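Local coordinates for protein putative NAD(P)H-dependent FMN-containing oxidoreductase YwqN (Bacillus subtilis, PDB 1RLI) that is a putative NAD(P)H-dependent, FMN-containing oxidoreductase of the SsuE family, probably passing electrons from the nicotinamide to the flavin, at residues 114-128 and 146-159. Residues are numbered along the deposited sequence; the frame is centred on the assembly and turned at random.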
loop_
_atom_site.group_PDB
_atom_site.type_symbol
_atom_site.label_atom_id
_atom_site.label_comp_id
_atom_site.label_asym_id
_atom_site.label_seq_id
_atom_site.Cartn_x
_atom_site.Cartn_y
_atom_site.Cartn_z
ATOM N N SER D 114 -7.191 -10.699 20.601
ATOM C CA SER D 114 -8.300 -10.299 19.733
ATOM C C SER D 114 -9.237 -9.225 20.273
ATOM O O SER D 114 -9.951 -8.606 19.485
ATOM C CB SER D 114 -9.134 -11.526 19.320
ATOM O OG SER D 114 -10.008 -11.939 20.374
ATOM N N VAL D 115 -9.265 -8.998 21.589
ATOM C CA VAL D 115 -10.140 -7.960 22.121
ATOM C C VAL D 115 -9.370 -6.679 22.442
ATOM O O VAL D 115 -9.934 -5.726 22.980
ATOM C CB VAL D 115 -10.925 -8.429 23.399
ATOM C CG1 VAL D 115 -11.813 -9.612 23.049
ATOM C CG2 VAL D 115 -9.970 -8.774 24.530
ATOM N N LYS D 116 -8.089 -6.632 22.082
ATOM C CA LYS D 116 -7.290 -5.439 22.364
ATOM C C LYS D 116 -7.347 -4.411 21.243
ATOM O O LYS D 116 -7.689 -4.734 20.114
ATOM C CB LYS D 116 -5.828 -5.822 22.638
ATOM C CG LYS D 116 -5.670 -6.765 23.840
ATOM C CD LYS D 116 -4.224 -7.067 24.175
ATOM C CE LYS D 116 -4.117 -8.153 25.262
ATOM N NZ LYS D 116 -4.773 -7.757 26.556
ATOM N N GLN D 117 -7.044 -3.161 21.584
ATOM C CA GLN D 117 -7.031 -2.059 20.628
ATOM C C GLN D 117 -5.571 -1.710 20.397
ATOM O O GLN D 117 -4.809 -1.578 21.355
ATOM C CB GLN D 117 -7.761 -0.844 21.204
ATOM C CG GLN D 117 -9.232 -1.120 21.465
ATOM C CD GLN D 117 -9.946 0.066 22.061
ATOM O OE1 GLN D 117 -9.525 0.611 23.082
ATOM N NE2 GLN D 117 -11.038 0.474 21.428
ATOM N N ALA D 118 -5.192 -1.550 19.135
ATOM C CA ALA D 118 -3.803 -1.251 18.801
ATOM C C ALA D 118 -3.622 0.100 18.131
ATOM O O ALA D 118 -4.469 0.519 17.351
ATOM C CB ALA D 118 -3.256 -2.343 17.867
ATOM N N TYR D 119 -2.492 0.744 18.432
ATOM C CA TYR D 119 -2.108 2.036 17.858
ATOM C C TYR D 119 -0.652 1.919 17.477
ATOM O O TYR D 119 0.083 1.110 18.058
ATOM C CB TYR D 119 -2.207 3.171 18.873
ATOM C CG TYR D 119 -3.619 3.497 19.279
ATOM C CD1 TYR D 119 -4.316 4.552 18.676
ATOM C CD2 TYR D 119 -4.258 2.758 20.280
ATOM C CE1 TYR D 119 -5.624 4.867 19.072
ATOM C CE2 TYR D 119 -5.566 3.067 20.681
ATOM C CZ TYR D 119 -6.234 4.123 20.076
ATOM O OH TYR D 119 -7.514 4.438 20.507
ATOM N N VAL D 120 -0.220 2.743 16.524
ATOM C CA VAL D 120 1.175 2.729 16.086
ATOM C C VAL D 120 1.758 4.145 16.044
ATOM O O VAL D 120 1.098 5.074 15.590
ATOM C CB VAL D 120 1.314 2.127 14.654
ATOM C CG1 VAL D 120 2.751 2.300 14.143
ATOM C CG2 VAL D 120 0.927 0.623 14.661
ATOM N N ILE D 121 2.988 4.297 16.523
ATOM C CA ILE D 121 3.704 5.577 16.452
ATOM C C ILE D 121 5.014 5.199 15.752
ATOM O O ILE D 121 5.753 4.353 16.255
ATOM C CB ILE D 121 4.044 6.152 17.850
ATOM C CG1 ILE D 121 2.750 6.535 18.579
ATOM C CG2 ILE D 121 4.953 7.361 17.701
ATOM C CD1 ILE D 121 2.964 6.923 20.015
ATOM N N ALA D 122 5.286 5.798 14.594
ATOM C CA ALA D 122 6.500 5.491 13.842
ATOM C C ALA D 122 7.174 6.782 13.399
ATOM O O ALA D 122 6.523 7.705 12.893
ATOM C CB ALA D 122 6.172 4.620 12.619
ATOM N N VAL D 123 8.477 6.841 13.593
ATOM C CA VAL D 123 9.223 8.040 13.247
ATOM C C VAL D 123 10.338 7.692 12.292
ATOM O O VAL D 123 11.082 6.754 12.539
ATOM C CB VAL D 123 9.844 8.681 14.515
ATOM C CG1 VAL D 123 10.586 9.963 14.137
ATOM C CG2 VAL D 123 8.761 8.968 15.536
ATOM N N GLY D 124 10.457 8.475 11.218
ATOM C CA GLY D 124 11.490 8.243 10.222
ATOM C C GLY D 124 12.005 9.557 9.660
ATOM O O GLY D 124 11.339 10.582 9.778
ATOM N N GLY D 125 13.179 9.529 9.029
ATOM C CA GLY D 125 13.738 10.758 8.488
ATOM C C GLY D 125 13.656 10.904 6.986
ATOM O O GLY D 125 14.165 11.875 6.414
ATOM N N ASP D 126 12.998 9.952 6.333
ATOM C CA ASP D 126 12.881 9.972 4.877
ATOM C C ASP D 126 11.403 10.047 4.456
ATOM O O ASP D 126 10.806 9.019 4.160
ATOM C CB ASP D 126 13.543 8.698 4.327
ATOM C CG ASP D 126 13.716 8.708 2.810
ATOM O OD1 ASP D 126 13.310 9.686 2.144
ATOM O OD2 ASP D 126 14.273 7.715 2.290
ATOM N N ASN D 127 10.842 11.258 4.442
ATOM C CA ASN D 127 9.441 11.528 4.058
ATOM C C ASN D 127 8.481 10.415 4.494
ATOM O O ASN D 127 7.743 9.829 3.689
ATOM C CB ASN D 127 9.337 11.747 2.546
ATOM C CG ASN D 127 8.026 12.403 2.137
ATOM O OD1 ASN D 127 7.356 13.062 2.944
ATOM N ND2 ASN D 127 7.668 12.249 0.873
ATOM N N PRO D 128 8.472 10.134 5.792
ATOM C CA PRO D 128 7.647 9.107 6.434
ATOM C C PRO D 128 6.162 9.159 6.078
ATOM O O PRO D 128 5.541 8.114 5.939
ATOM C CB PRO D 128 7.871 9.353 7.925
ATOM C CG PRO D 128 9.149 10.116 7.993
ATOM C CD PRO D 128 9.126 10.993 6.794
ATOM N N MET D 146 -4.591 -10.912 13.979
ATOM C CA MET D 146 -4.790 -11.157 15.398
ATOM C C MET D 146 -6.186 -10.738 15.847
ATOM O O MET D 146 -6.550 -10.959 16.994
ATOM C CB MET D 146 -3.743 -10.402 16.227
ATOM C CG MET D 146 -2.298 -10.847 16.018
ATOM S SD MET D 146 -1.954 -12.572 16.468
ATOM C CE MET D 146 -2.031 -12.514 18.294
ATOM N N GLY D 147 -6.957 -10.138 14.946
ATOM C CA GLY D 147 -8.301 -9.695 15.287
ATOM C C GLY D 147 -8.315 -8.425 16.108
ATOM O O GLY D 147 -9.353 -8.005 16.628
ATOM N N MET D 148 -7.153 -7.800 16.222
ATOM C CA MET D 148 -6.999 -6.570 16.980
ATOM C C MET D 148 -7.465 -5.363 16.171
ATOM O O MET D 148 -7.157 -5.257 14.991
ATOM C CB MET D 148 -5.523 -6.399 17.339
ATOM C CG MET D 148 -4.948 -7.607 18.096
ATOM S SD MET D 148 -3.144 -7.648 18.113
ATOM C CE MET D 148 -2.838 -6.105 19.072
ATOM N N SER D 149 -8.198 -4.456 16.810
ATOM C CA SER D 149 -8.666 -3.262 16.126
ATOM C C SER D 149 -7.530 -2.233 16.035
ATOM O O SER D 149 -6.959 -1.837 17.040
ATOM C CB SER D 149 -9.848 -2.648 16.878
ATOM O OG SER D 149 -10.920 -3.569 16.935
ATOM N N PHE D 150 -7.237 -1.803 14.816
ATOM C CA PHE D 150 -6.173 -0.833 14.552
ATOM C C PHE D 150 -6.878 0.495 14.599
ATOM O O PHE D 150 -7.478 0.917 13.605
ATOM C CB PHE D 150 -5.582 -1.091 13.155
ATOM C CG PHE D 150 -4.299 -0.355 12.879
ATOM C CD1 PHE D 150 -3.691 0.435 13.851
ATOM C CD2 PHE D 150 -3.694 -0.468 11.634
ATOM C CE1 PHE D 150 -2.470 1.116 13.566
ATOM C CE2 PHE D 150 -2.498 0.189 11.345
ATOM C CZ PHE D 150 -1.885 0.980 12.305
ATOM N N LYS D 151 -6.792 1.139 15.770
ATOM C CA LYS D 151 -7.479 2.393 16.070
ATOM C C LYS D 151 -6.863 3.697 15.583
ATOM O O LYS D 151 -7.583 4.677 15.396
ATOM C CB LYS D 151 -7.693 2.496 17.576
ATOM C CG LYS D 151 -8.561 1.380 18.160
ATOM C CD LYS D 151 -9.982 1.453 17.625
ATOM C CE LYS D 151 -10.910 0.511 18.394
ATOM N NZ LYS D 151 -12.287 0.472 17.824
ATOM N N GLY D 152 -5.553 3.741 15.389
ATOM C CA GLY D 152 -4.966 4.987 14.913
ATOM C C GLY D 152 -3.460 4.904 14.898
ATOM O O GLY D 152 -2.899 3.953 15.437
ATOM N N TYR D 153 -2.808 5.882 14.270
ATOM C CA TYR D 153 -1.348 5.907 14.223
ATOM C C TYR D 153 -0.883 7.326 14.013
ATOM O O TYR D 153 -1.676 8.226 13.724
ATOM C CB TYR D 153 -0.818 5.057 13.060
ATOM C CG TYR D 153 -1.267 5.569 11.708
ATOM C CD1 TYR D 153 -0.537 6.546 11.016
ATOM C CD2 TYR D 153 -2.470 5.119 11.155
ATOM C CE1 TYR D 153 -1.015 7.059 9.796
ATOM C CE2 TYR D 153 -2.943 5.621 9.952
ATOM C CZ TYR D 153 -2.221 6.582 9.285
ATOM O OH TYR D 153 -2.738 7.049 8.088
ATOM N N VAL D 154 0.420 7.511 14.161
ATOM C CA VAL D 154 1.055 8.781 13.916
ATOM C C VAL D 154 2.373 8.514 13.179
ATOM O O VAL D 154 3.150 7.646 13.586
ATOM C CB VAL D 154 1.370 9.542 15.245
ATOM C CG1 VAL D 154 2.094 10.855 14.918
ATOM C CG2 VAL D 154 0.080 9.816 16.015
ATOM N N LEU D 155 2.612 9.219 12.069
ATOM C CA LEU D 155 3.883 9.087 11.344
ATOM C C LEU D 155 4.583 10.411 11.602
ATOM O O LEU D 155 4.058 11.471 11.246
ATOM C CB LEU D 155 3.660 8.905 9.843
ATOM C CG LEU D 155 3.237 7.501 9.400
ATOM C CD1 LEU D 155 2.750 7.550 7.948
ATOM C CD2 LEU D 155 4.426 6.544 9.524
ATOM N N GLY D 156 5.748 10.347 12.238
ATOM C CA GLY D 156 6.475 11.559 12.578
ATOM C C GLY D 156 7.803 11.643 11.865
ATOM O O GLY D 156 8.382 10.629 11.499
ATOM N N GLU D 157 8.307 12.858 11.689
ATOM C CA GLU D 157 9.565 13.048 10.986
ATOM C C GLU D 157 10.707 13.383 11.940
ATOM O O GLU D 157 10.591 14.277 12.778
ATOM C CB GLU D 157 9.379 14.155 9.942
ATOM C CG GLU D 157 10.531 14.337 8.985
ATOM C CD GLU D 157 10.120 15.135 7.767
ATOM O OE1 GLU D 157 9.511 16.215 7.942
ATOM O OE2 GLU D 157 10.403 14.682 6.635
ATOM N N GLY D 158 11.812 12.656 11.808
ATOM C CA GLY D 158 12.947 12.879 12.679
ATOM C C GLY D 158 14.122 11.995 12.334
ATOM O O GLY D 158 13.943 10.858 11.901
ATOM N N ASN D 159 15.327 12.523 12.529
ATOM C CA ASN D 159 16.555 11.788 12.235
ATOM C C ASN D 159 17.422 11.651 13.478
ATOM O O ASN D 159 17.872 10.559 13.823
ATOM C CB ASN D 159 17.358 12.509 11.146
ATOM C CG ASN D 159 16.938 12.111 9.748
ATOM O OD1 ASN D 159 17.048 10.945 9.368
ATOM N ND2 ASN D 159 16.454 13.077 8.971
HETATM O O HOH W 1 -9.995 -5.863 19.003
#
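Lys116 O takes a weak hydrogen bond from Ser149 N and has a water oxygen 2.8 Å away; that water lies within hydrogen-bonding distance of Ser114 O as well and accepts from Ser149 N, tying the two strands together where they start. From there 117-124 and 149-157 run parallel, their axes 4.7 Å apart and 4° from alignment. Ala118 bonds through both its N-H and its C=O: the N-H points almost straight at Ser149 O (2.8 Å, 176° at the hydrogen), and the O accepts from Lys151 N. Val120 and Ala122 repeat the pattern, with Ala122 O receiving Gly156 N at 2.8 Å, and Gly124 N-H goes to Gly156 O.

Lys151 has helix-like backbone angles and interrupts the alternation, so Ala118 pairs with Phe150 but Val120 with Tyr153. Its CB sits over one face of the Tyr119 ring, 3.7 Å from the centroid and nearer the CZ rim, a CH-pi contact. Tyr119 CG lies anti to its carbonyl carbon (chi1 -68°), which swings the ring across toward this methylene, while its OH accepts from Lys179 N. An alanine at Tyr119 is likely to leave Lys151 CB without its aromatic platform and Lys179 N without its hydroxyl partner.

On the other sheet face, Val120 CG2 rests 3.6 Å from Phe150 CE1, and the valine also packs on Phe139 and Phe143 of helix 133-146. Farther along, Leu155 CD2 touches Ala122 CB at 4.0 Å. Tyr153 sends its OH to Lys129 O of a second subunit, so this edge strand also serves the assembly. Strand 117-124, helix 133-146 and strand 149-157 form a beta-alpha-beta crossover at the edge of the parallel part of the sheet, in the order expected of the flavodoxin-like fold.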